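Local coordinates for Exo-arabinanase (Penicillium chrysogenum, PDB 3A72), which probably releases arabinobiose from the ends of alpha-1,5-linked L-arabinan chains by hydrolysis, as an exo-acting arabinanase with a sialidase-like propeller fold, at residues Val196-Met207 / Tyr222-Tyr233; Arg255-Gln263 / Glu300-Cys308. One frame throughout, in Å; residues are numbered along the deposited sequence.

Interaction 1 (Val196-Met207 / Tyr222-Tyr233); sequences VTYPTYTDRPGM and YEYGSFFGTETY. With AHR (alpha-L-arabinofuranose), chain B.
Tyr198 lays its ring over one face of the Tyr224 ring in an offset stack, the centroids 4.0 Å apart and the planes only 9° from parallel. Both phenols have polar ends that need partners in this largely buried place: Tyr198 OH and Tyr222 OH share a hydrogen bond of 2.7 Å, the Arg240 guanidinium bonding to both, and Tyr224 OH donates to Asp203 OD2, also at 2.7 Å. Asp203 suits its site because each carboxylate oxygen takes one hydroxyl, OD1 accepting from Ser226 OG, and both donors stand above the carboxylate plane. With chi1 at -175° Ser226 OG points away from its own N; it also accepts from Phe228 N, an ST turn. Tyr233 OH donates to Thr202 O at 2.8 Å, in the carbonyl plane.

Beyond this packed zone the contact loosens. Thr202 OG1 comes only to the edge of the partly exposed Phe227 ring, 3.6 Å from CD2, and a water joins it to Asp203 OD1 and Phe227 N.

At the other end, paired backbone bonds tie Gly206 to Glu223. Gly206, with no side chain, lets its CA come within 3.6 Å of O2 of the arabinofuranose. Glu223 OE2 accepts from the sugar's O1 at 2.6 Å, while Arg204 NH2 lies 3.0 Å from O3 and its NH1 bonds to Asn144. The paired strands are the open end of an antiparallel beta hairpin that helps line the glycan pocket of a beta-propeller.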
loop_
_atom_site.group_PDB
_atom_site.type_symbol
_atom_site.label_atom_id
_atom_site.label_comp_id
_atom_site.label_asym_id
_atom_site.label_seq_id
_atom_site.Cartn_x
_atom_site.Cartn_y
_atom_site.Cartn_z
ATOM N N VAL A 196 9.282 0.037 -13.704
ATOM C CA VAL A 196 8.976 1.362 -14.192
ATOM C C VAL A 196 10.251 2.217 -14.078
ATOM O O VAL A 196 10.724 2.488 -12.958
ATOM C CB VAL A 196 7.798 2.019 -13.472
ATOM C CG1 VAL A 196 7.599 3.439 -13.999
ATOM C CG2 VAL A 196 6.536 1.193 -13.626
ATOM N N THR A 197 10.793 2.596 -15.225
ATOM C CA THR A 197 11.921 3.497 -15.347
ATOM C C THR A 197 11.606 4.533 -16.406
ATOM O O THR A 197 10.883 4.235 -17.371
ATOM C CB THR A 197 13.229 2.781 -15.710
ATOM O OG1 THR A 197 13.178 2.361 -17.041
ATOM C CG2 THR A 197 13.491 1.548 -14.840
ATOM N N TYR A 198 12.184 5.712 -16.242
ATOM C CA TYR A 198 12.018 6.825 -17.226
ATOM C C TYR A 198 13.377 7.418 -17.544
ATOM O O TYR A 198 14.292 7.437 -16.712
ATOM C CB TYR A 198 11.043 7.903 -16.661
ATOM C CG TYR A 198 9.627 7.416 -16.646
ATOM C CD1 TYR A 198 8.908 7.321 -17.836
ATOM C CD2 TYR A 198 8.964 7.008 -15.501
ATOM C CE1 TYR A 198 7.617 6.850 -17.872
ATOM C CE2 TYR A 198 7.686 6.546 -15.529
ATOM C CZ TYR A 198 7.002 6.488 -16.708
ATOM O OH TYR A 198 5.715 6.003 -16.698
ATOM N N PRO A 199 13.497 7.957 -18.767
ATOM C CA PRO A 199 14.799 8.456 -19.219
ATOM C C PRO A 199 15.176 9.830 -18.786
ATOM O O PRO A 199 16.237 10.289 -19.179
ATOM C CB PRO A 199 14.626 8.395 -20.748
ATOM C CG PRO A 199 13.154 8.635 -20.956
ATOM C CD PRO A 199 12.499 7.892 -19.847
ATOM N N THR A 200 14.350 10.531 -18.000
ATOM C CA THR A 200 14.720 11.790 -17.405
ATOM C C THR A 200 15.123 11.569 -15.976
ATOM O O THR A 200 14.333 11.016 -15.198
ATOM C CB THR A 200 13.556 12.762 -17.464
ATOM O OG1 THR A 200 13.073 12.850 -18.796
ATOM C CG2 THR A 200 13.954 14.150 -16.988
ATOM N N TYR A 201 16.349 11.968 -15.585
ATOM C CA TYR A 201 16.860 11.653 -14.260
ATOM C C TYR A 201 15.953 12.094 -13.118
ATOM O O TYR A 201 15.773 11.384 -12.129
ATOM C CB TYR A 201 18.278 12.264 -14.124
ATOM C CG TYR A 201 18.844 11.996 -12.710
ATOM C CD1 TYR A 201 19.384 10.752 -12.426
ATOM C CD2 TYR A 201 18.772 12.988 -11.722
ATOM C CE1 TYR A 201 19.872 10.516 -11.144
ATOM C CE2 TYR A 201 19.257 12.724 -10.450
ATOM C CZ TYR A 201 19.808 11.502 -10.172
ATOM O OH TYR A 201 20.290 11.244 -8.898
ATOM N N THR A 202 15.394 13.291 -13.230
ATOM C CA THR A 202 14.578 13.846 -12.188
ATOM C C THR A 202 13.195 13.199 -12.072
ATOM O O THR A 202 12.482 13.520 -11.099
ATOM C CB THR A 202 14.427 15.374 -12.318
ATOM O OG1 THR A 202 13.923 15.647 -13.620
ATOM C CG2 THR A 202 15.768 16.097 -12.113
ATOM N N ASP A 203 12.827 12.318 -12.979
ATOM C CA ASP A 203 11.573 11.560 -12.797
ATOM C C ASP A 203 11.715 10.620 -11.588
ATOM O O ASP A 203 12.734 9.939 -11.404
ATOM C CB ASP A 203 11.229 10.783 -14.035
ATOM C CG ASP A 203 10.713 11.603 -15.196
ATOM O OD1 ASP A 203 10.664 12.841 -15.088
ATOM O OD2 ASP A 203 10.331 10.954 -16.224
ATOM N N ARG A 204 10.640 10.564 -10.815
ATOM C CA ARG A 204 10.559 9.718 -9.620
ATOM C C ARG A 204 9.178 9.050 -9.611
ATOM O O ARG A 204 8.277 9.398 -8.834
ATOM C CB ARG A 204 10.798 10.529 -8.307
ATOM C CG ARG A 204 12.211 11.079 -8.243
ATOM C CD ARG A 204 12.398 12.029 -7.012
ATOM N NE ARG A 204 12.118 11.325 -5.789
ATOM C CZ ARG A 204 12.928 10.517 -5.154
ATOM N NH1 ARG A 204 14.195 10.405 -5.490
ATOM N NH2 ARG A 204 12.450 9.837 -4.144
ATOM N N PRO A 205 8.977 8.028 -10.459
ATOM C CA PRO A 205 7.811 7.166 -10.286
ATOM C C PRO A 205 7.937 6.471 -8.935
ATOM O O PRO A 205 9.062 6.095 -8.518
ATOM C CB PRO A 205 7.928 6.215 -11.470
ATOM C CG PRO A 205 9.414 6.071 -11.678
ATOM C CD PRO A 205 9.927 7.482 -11.480
ATOM N N GLY A 206 6.827 6.254 -8.245
ATOM C CA GLY A 206 6.853 5.632 -6.928
ATOM C C GLY A 206 5.510 5.091 -6.530
ATOM O O GLY A 206 4.453 5.398 -7.076
ATOM N N MET A 207 5.536 4.289 -5.450
ATOM C CA MET A 207 4.394 3.879 -4.670
ATOM C C MET A 207 3.474 2.935 -5.433
ATOM O O MET A 207 2.310 3.207 -5.670
ATOM C CB MET A 207 3.610 5.083 -4.145
ATOM C CG MET A 207 4.526 6.087 -3.428
ATOM S SD MET A 207 3.669 7.323 -2.417
ATOM C CE MET A 207 3.307 6.335 -0.957
ATOM N N TYR A 222 0.508 3.917 -9.827
ATOM C CA TYR A 222 1.651 4.562 -9.193
ATOM C C TYR A 222 1.503 6.068 -9.310
ATOM O O TYR A 222 0.711 6.585 -10.099
ATOM C CB TYR A 222 2.929 4.113 -9.850
ATOM C CG TYR A 222 3.124 4.297 -11.343
ATOM C CD1 TYR A 222 3.914 5.302 -11.861
ATOM C CD2 TYR A 222 2.537 3.404 -12.227
ATOM C CE1 TYR A 222 4.112 5.443 -13.231
ATOM C CE2 TYR A 222 2.767 3.506 -13.595
ATOM C CZ TYR A 222 3.543 4.517 -14.092
ATOM O OH TYR A 222 3.758 4.563 -15.459
ATOM N N GLU A 223 2.278 6.792 -8.467
ATOM C CA GLU A 223 2.465 8.223 -8.681
ATOM C C GLU A 223 3.632 8.398 -9.621
ATOM O O GLU A 223 4.676 7.736 -9.483
ATOM C CB GLU A 223 2.674 8.997 -7.365
ATOM C CG GLU A 223 3.959 8.612 -6.621
ATOM C CD GLU A 223 4.211 9.388 -5.348
ATOM O OE1 GLU A 223 3.246 9.986 -4.762
ATOM O OE2 GLU A 223 5.401 9.380 -4.927
ATOM N N TYR A 224 3.508 9.294 -10.583
ATOM C CA TYR A 224 4.589 9.555 -11.550
ATOM C C TYR A 224 5.121 10.969 -11.221
ATOM O O TYR A 224 4.642 11.944 -11.769
ATOM C CB TYR A 224 4.106 9.357 -12.982
ATOM C CG TYR A 224 5.139 9.584 -14.039
ATOM C CD1 TYR A 224 6.474 9.897 -13.812
ATOM C CD2 TYR A 224 4.796 9.496 -15.368
ATOM C CE1 TYR A 224 7.389 10.094 -14.780
ATOM C CE2 TYR A 224 5.714 9.772 -16.389
ATOM C CZ TYR A 224 7.004 10.059 -16.074
ATOM O OH TYR A 224 7.864 10.362 -17.095
ATOM N N GLY A 225 6.153 11.029 -10.377
ATOM C CA GLY A 225 6.810 12.308 -10.118
ATOM C C GLY A 225 7.607 12.733 -11.334
ATOM O O GLY A 225 8.461 11.989 -11.852
ATOM N N SER A 226 7.379 13.960 -11.820
ATOM C CA SER A 226 8.114 14.508 -12.932
ATOM C C SER A 226 7.867 16.001 -12.992
ATOM O O SER A 226 6.827 16.517 -12.555
ATOM C CB SER A 226 7.658 13.868 -14.239
ATOM O OG SER A 226 8.423 14.277 -15.383
ATOM N N PHE A 227 8.820 16.705 -13.645
ATOM C CA PHE A 227 8.578 18.055 -14.134
ATOM C C PHE A 227 7.767 18.055 -15.418
ATOM O O PHE A 227 7.202 19.120 -15.814
ATOM C CB PHE A 227 9.900 18.822 -14.416
ATOM C CG PHE A 227 10.664 19.161 -13.125
ATOM C CD1 PHE A 227 10.213 20.220 -12.298
ATOM C CD2 PHE A 227 11.807 18.465 -12.727
ATOM C CE1 PHE A 227 10.873 20.552 -11.123
ATOM C CE2 PHE A 227 12.466 18.827 -11.584
ATOM C CZ PHE A 227 12.027 19.864 -10.791
ATOM N N PHE A 228 7.709 16.954 -16.147
ATOM C CA PHE A 228 7.085 16.881 -17.473
ATOM C C PHE A 228 7.556 18.019 -18.349
ATOM O O PHE A 228 6.829 18.640 -19.087
ATOM C CB PHE A 228 5.524 16.901 -17.318
ATOM C CG PHE A 228 5.048 15.674 -16.585
ATOM C CD1 PHE A 228 5.051 14.433 -17.197
ATOM C CD2 PHE A 228 4.622 15.783 -15.263
ATOM C CE1 PHE A 228 4.641 13.290 -16.512
ATOM C CE2 PHE A 228 4.247 14.652 -14.613
ATOM C CZ PHE A 228 4.240 13.396 -15.186
ATOM N N GLY A 229 8.853 18.344 -18.254
ATOM C CA GLY A 229 9.450 19.350 -19.094
ATOM C C GLY A 229 9.159 20.794 -18.698
ATOM O O GLY A 229 9.547 21.737 -19.444
ATOM N N THR A 230 8.505 21.014 -17.571
ATOM C CA THR A 230 8.189 22.336 -17.051
ATOM C C THR A 230 9.061 22.624 -15.836
ATOM O O THR A 230 9.975 21.859 -15.504
ATOM C CB THR A 230 6.729 22.463 -16.647
ATOM O OG1 THR A 230 6.507 21.652 -15.518
ATOM C CG2 THR A 230 5.851 21.701 -17.628
ATOM N N GLU A 231 8.729 23.788 -15.257
ATOM C CA GLU A 231 9.475 24.194 -14.086
ATOM C C GLU A 231 8.859 23.806 -12.747
ATOM O O GLU A 231 9.363 24.040 -11.648
ATOM C CB GLU A 231 9.671 25.701 -14.183
ATOM C CG GLU A 231 10.825 26.138 -15.048
ATOM C CD GLU A 231 11.044 25.427 -16.358
ATOM O OE1 GLU A 231 10.979 26.038 -17.457
ATOM O OE2 GLU A 231 11.321 24.186 -16.338
ATOM N N THR A 232 7.732 23.137 -12.648
ATOM C CA THR A 232 6.925 22.658 -11.632
ATOM C C THR A 232 6.804 21.132 -11.639
ATOM O O THR A 232 6.443 20.493 -12.636
ATOM C CB THR A 232 5.520 23.258 -11.794
ATOM O OG1 THR A 232 5.655 24.656 -11.879
ATOM C CG2 THR A 232 4.696 22.948 -10.557
ATOM N N TYR A 233 7.113 20.584 -10.464
ATOM C CA TYR A 233 7.035 19.116 -10.225
ATOM C C TYR A 233 5.630 18.751 -9.850
ATOM O O TYR A 233 4.968 19.481 -9.122
ATOM C CB TYR A 233 8.011 18.750 -9.140
ATOM C CG TYR A 233 8.556 17.315 -9.239
ATOM C CD1 TYR A 233 9.594 17.066 -10.143
ATOM C CD2 TYR A 233 8.111 16.289 -8.461
ATOM C CE1 TYR A 233 10.124 15.801 -10.267
ATOM C CE2 TYR A 233 8.645 15.039 -8.595
ATOM C CZ TYR A 233 9.653 14.788 -9.483
ATOM O OH TYR A 233 10.165 13.505 -9.553
HETATM O O5 AHR B . 9.069 9.337 1.525
HETATM C C5 AHR B . 9.395 8.290 0.554
HETATM C C4 AHR B . 8.958 8.759 -0.805
HETATM O O4 AHR B . 7.525 8.785 -0.828
HETATM C C3 AHR B . 9.375 7.808 -1.921
HETATM O O3 AHR B . 10.678 8.176 -2.408
HETATM C C2 AHR B . 8.263 8.036 -2.973
HETATM O O2 AHR B . 7.960 6.868 -3.734
HETATM C C1 AHR B . 7.070 8.542 -2.164
HETATM O O1 AHR B . 6.640 9.845 -2.655
HETATM O O HOH W 1 11.364 15.349 -14.453
HETATM O O HOH W 2 7.936 9.288 -6.080
#

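Interaction 2 (Arg255-Gln263 / Glu300-Cys308); sequences RLVVSSGTQ and EGEWTEIPC
Leu256 spreads its branched end over one face of the Trp303 indole, crossing it at about a right angle. Its CG sits 3.6 Å from the centroid of the five-membered ring and 7° off the normal, a CH-pi contact well suited to a buried leucine and a broad flat ring. The indole nitrogen is satisfied by Tyr239 OH. Val258 adds a lighter apolar touch, CG1 lying 3.8 Å from Glu305 CB.

Backbone bonds form a single bridge about Val258 and Trp303. Trp303 N donates to Val257 O at 2.8 Å, and Ser259 N returns a bond of the same length to Trp303 O with an N-H...O angle of 170°.

Side-chain hydrogen bonds gather on Glu305: with CG opposite the backbone N (chi1 -171°) and the chain straight beyond it, the carboxylate reaches the hydroxyls of the turn. OE1 takes two: Thr262 OG1 at 2.7 Å on the syn side, a little out of the carboxylate plane, and Ser260 OG at 2.9 Å nearly along the C-O axis. OE2 is hydrogen-bonded to Thr291 OG1. Ser260 OG also receives Thr262 N, closing an ST turn, and Gly261 suits the positive phi that ends the beta turn from Val258.

Two waters extend the polar outer side, one between Val257 N and Gly301 O, the other joining Ser259 OG to Glu305 N. The loop after strand 254-255 thus packs against outer strand 304-306, which pairs with strand 292-295, while Leu256 and Trp303 both reach Val284 on strand 281-285.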
loop_
_atom_site.group_PDB
_atom_site.type_symbol
_atom_site.label_atom_id
_atom_site.label_comp_id
_atom_site.label_asym_id
_atom_site.label_seq_id
_atom_site.Cartn_x
_atom_site.Cartn_y
_atom_site.Cartn_z
ATOM N N ARG A 255 -1.941 7.911 -18.145
ATOM C CA ARG A 255 -2.325 8.901 -17.129
ATOM C C ARG A 255 -3.799 8.678 -16.804
ATOM O O ARG A 255 -4.658 8.571 -17.684
ATOM C CB ARG A 255 -2.084 10.310 -17.634
ATOM C CG ARG A 255 -2.413 11.371 -16.616
ATOM C CD ARG A 255 -2.126 12.780 -17.076
ATOM N NE ARG A 255 -0.706 13.078 -17.190
ATOM C CZ ARG A 255 -0.005 14.000 -16.573
ATOM N NH1 ARG A 255 -0.552 14.877 -15.690
ATOM N NH2 ARG A 255 1.302 14.125 -16.810
ATOM N N LEU A 256 -4.119 8.651 -15.513
ATOM C CA LEU A 256 -5.518 8.539 -15.080
ATOM C C LEU A 256 -6.196 9.881 -15.320
ATOM O O LEU A 256 -5.775 10.895 -14.745
ATOM C CB LEU A 256 -5.551 8.070 -13.620
ATOM C CG LEU A 256 -6.886 7.675 -13.041
ATOM C CD1 LEU A 256 -6.681 6.811 -11.817
ATOM C CD2 LEU A 256 -7.776 8.883 -12.678
ATOM N N VAL A 257 -7.266 9.906 -16.129
ATOM C CA VAL A 257 -7.990 11.111 -16.451
ATOM C C VAL A 257 -9.393 11.017 -15.855
ATOM O O VAL A 257 -10.079 9.979 -16.036
ATOM C CB VAL A 257 -8.054 11.335 -17.966
ATOM C CG1 VAL A 257 -8.883 12.591 -18.287
ATOM C CG2 VAL A 257 -6.603 11.418 -18.528
ATOM N N VAL A 258 -9.787 12.076 -15.155
ATOM C CA VAL A 258 -11.047 12.132 -14.446
ATOM C C VAL A 258 -12.008 13.008 -15.243
ATOM O O VAL A 258 -11.628 14.095 -15.698
ATOM C CB VAL A 258 -10.822 12.678 -13.025
ATOM C CG1 VAL A 258 -12.122 12.631 -12.196
ATOM C CG2 VAL A 258 -9.759 11.891 -12.324
ATOM N N SER A 259 -13.257 12.553 -15.413
ATOM C CA SER A 259 -14.194 13.286 -16.275
ATOM C C SER A 259 -14.547 14.677 -15.759
ATOM O O SER A 259 -14.938 15.532 -16.550
ATOM C CB SER A 259 -15.433 12.457 -16.543
ATOM O OG SER A 259 -16.129 12.289 -15.309
ATOM N N SER A 260 -14.390 14.946 -14.462
ATOM C CA SER A 260 -14.622 16.265 -13.874
ATOM C C SER A 260 -13.495 17.239 -14.111
ATOM O O SER A 260 -13.663 18.429 -13.862
ATOM C CB SER A 260 -14.791 16.113 -12.346
ATOM O OG SER A 260 -13.533 15.632 -11.838
ATOM N N GLY A 261 -12.318 16.755 -14.517
ATOM C CA GLY A 261 -11.133 17.572 -14.620
ATOM C C GLY A 261 -10.244 17.570 -13.419
ATOM O O GLY A 261 -9.127 18.084 -13.487
ATOM N N THR A 262 -10.656 16.976 -12.300
ATOM C CA THR A 262 -9.731 16.822 -11.166
ATOM C C THR A 262 -8.527 16.040 -11.646
ATOM O O THR A 262 -8.651 15.048 -12.383
ATOM C CB THR A 262 -10.445 16.093 -10.041
ATOM O OG1 THR A 262 -11.516 16.934 -9.610
ATOM C CG2 THR A 262 -9.552 15.772 -8.863
ATOM N N GLN A 263 -7.337 16.442 -11.189
ATOM C CA GLN A 263 -6.090 15.817 -11.570
ATOM C C GLN A 263 -5.493 15.183 -10.314
ATOM O O GLN A 263 -4.812 15.862 -9.519
ATOM C CB GLN A 263 -5.139 16.833 -12.169
ATOM C CG GLN A 263 -5.706 17.323 -13.508
ATOM C CD GLN A 263 -4.739 18.252 -14.191
ATOM O OE1 GLN A 263 -3.667 17.861 -14.658
ATOM N NE2 GLN A 263 -5.051 19.509 -14.249
ATOM N N GLU A 300 -10.668 1.684 -19.072
ATOM C CA GLU A 300 -10.941 2.441 -20.297
ATOM C C GLU A 300 -11.549 3.781 -20.009
ATOM O O GLU A 300 -12.182 4.015 -18.980
ATOM C CB GLU A 300 -11.916 1.645 -21.205
ATOM C CG GLU A 300 -11.351 0.320 -21.710
ATOM C CD GLU A 300 -12.234 -0.344 -22.745
ATOM O OE1 GLU A 300 -13.495 -0.241 -22.633
ATOM O OE2 GLU A 300 -11.693 -1.010 -23.652
ATOM N N GLY A 301 -11.417 4.689 -20.968
ATOM C CA GLY A 301 -12.087 5.973 -20.887
ATOM C C GLY A 301 -11.586 6.847 -19.762
ATOM O O GLY A 301 -10.400 6.904 -19.475
ATOM N N GLU A 302 -12.520 7.565 -19.160
ATOM C CA GLU A 302 -12.278 8.481 -18.068
ATOM C C GLU A 302 -12.893 7.922 -16.792
ATOM O O GLU A 302 -13.815 7.096 -16.796
ATOM C CB GLU A 302 -12.843 9.852 -18.359
ATOM C CG GLU A 302 -12.137 10.494 -19.553
ATOM C CD GLU A 302 -12.640 11.803 -19.984
ATOM O OE1 GLU A 302 -13.731 12.190 -19.482
ATOM O OE2 GLU A 302 -12.020 12.437 -20.933
ATOM N N TRP A 303 -12.393 8.404 -15.669
ATOM C CA TRP A 303 -12.793 8.003 -14.350
ATOM C C TRP A 303 -13.812 8.965 -13.787
ATOM O O TRP A 303 -13.773 10.170 -14.052
ATOM C CB TRP A 303 -11.533 7.981 -13.424
ATOM C CG TRP A 303 -10.594 6.897 -13.850
ATOM C CD1 TRP A 303 -9.889 6.847 -15.039
ATOM C CD2 TRP A 303 -10.262 5.706 -13.119
ATOM N NE1 TRP A 303 -9.149 5.659 -15.086
ATOM C CE2 TRP A 303 -9.370 4.967 -13.912
ATOM C CE3 TRP A 303 -10.646 5.214 -11.851
ATOM C CZ2 TRP A 303 -8.859 3.740 -13.504
ATOM C CZ3 TRP A 303 -10.135 3.996 -11.445
ATOM C CH2 TRP A 303 -9.254 3.286 -12.265
ATOM N N THR A 304 -14.749 8.429 -13.001
ATOM C CA THR A 304 -15.786 9.225 -12.372
ATOM C C THR A 304 -15.394 9.535 -10.943
ATOM O O THR A 304 -15.132 8.626 -10.140
ATOM C CB THR A 304 -17.119 8.507 -12.372
ATOM O OG1 THR A 304 -17.492 8.220 -13.739
ATOM C CG2 THR A 304 -18.239 9.378 -11.765
ATOM N N GLU A 305 -15.360 10.823 -10.600
ATOM C CA GLU A 305 -15.095 11.274 -9.230
ATOM C C GLU A 305 -16.388 11.175 -8.429
ATOM O O GLU A 305 -17.430 11.702 -8.852
ATOM C CB GLU A 305 -14.599 12.699 -9.266
ATOM C CG GLU A 305 -14.082 13.197 -7.934
ATOM C CD GLU A 305 -13.290 14.500 -7.981
ATOM O OE1 GLU A 305 -13.460 15.218 -9.000
ATOM O OE2 GLU A 305 -12.564 14.805 -7.040
ATOM N N ILE A 306 -16.310 10.534 -7.258
ATOM C CA ILE A 306 -17.467 10.380 -6.384
ATOM C C ILE A 306 -17.133 10.867 -5.007
ATOM O O ILE A 306 -15.948 10.856 -4.574
ATOM C CB ILE A 306 -17.955 8.900 -6.319
ATOM C CG1 ILE A 306 -16.995 7.957 -5.631
ATOM C CG2 ILE A 306 -18.362 8.403 -7.695
ATOM C CD1 ILE A 306 -17.545 6.585 -5.336
ATOM N N PRO A 307 -18.125 11.273 -4.208
ATOM C CA PRO A 307 -17.863 11.686 -2.844
ATOM C C PRO A 307 -17.370 10.546 -1.987
ATOM O O PRO A 307 -17.586 9.363 -2.255
ATOM C CB PRO A 307 -19.239 12.181 -2.332
ATOM C CG PRO A 307 -20.043 12.434 -3.553
ATOM C CD PRO A 307 -19.562 11.480 -4.590
ATOM N N CYS A 308 -16.734 10.897 -0.882
ATOM C CA CYS A 308 -16.269 9.918 0.101
ATOM C C CYS A 308 -16.316 10.571 1.478
ATOM O O CYS A 308 -15.865 11.679 1.645
ATOM C CB CYS A 308 -14.866 9.488 -0.276
ATOM S SG CYS A 308 -14.089 8.344 0.909
HETATM O O HOH W 3 -8.106 7.476 -17.652
HETATM O O HOH W 4 -15.817 12.815 -12.606
#

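Overall arrangement
Interaction 1 is mostly buried: it pairs strands 204-212 and 218-225 of one sheet and brings in the end of strand 193-196 from the sheet before. Interaction 2, more exposed, links that sheet to the next through the loop leaving strand 254-255. Both therefore span successive sheets, interaction 1 only in part. Each uses a carboxylate that accepts hydroxyls: one on each oxygen of buried Asp203, both on one oxygen of the more exposed Glu305. Stacked phenols contrast with a leucine-indole contact and a watered solvent side. Only interaction 1 reaches the glycan. Their centres lie about 21 Å apart; the cation-pi contact of Arg255 with Phe228 joins them within the sheet of strands 204-212 to 254-255.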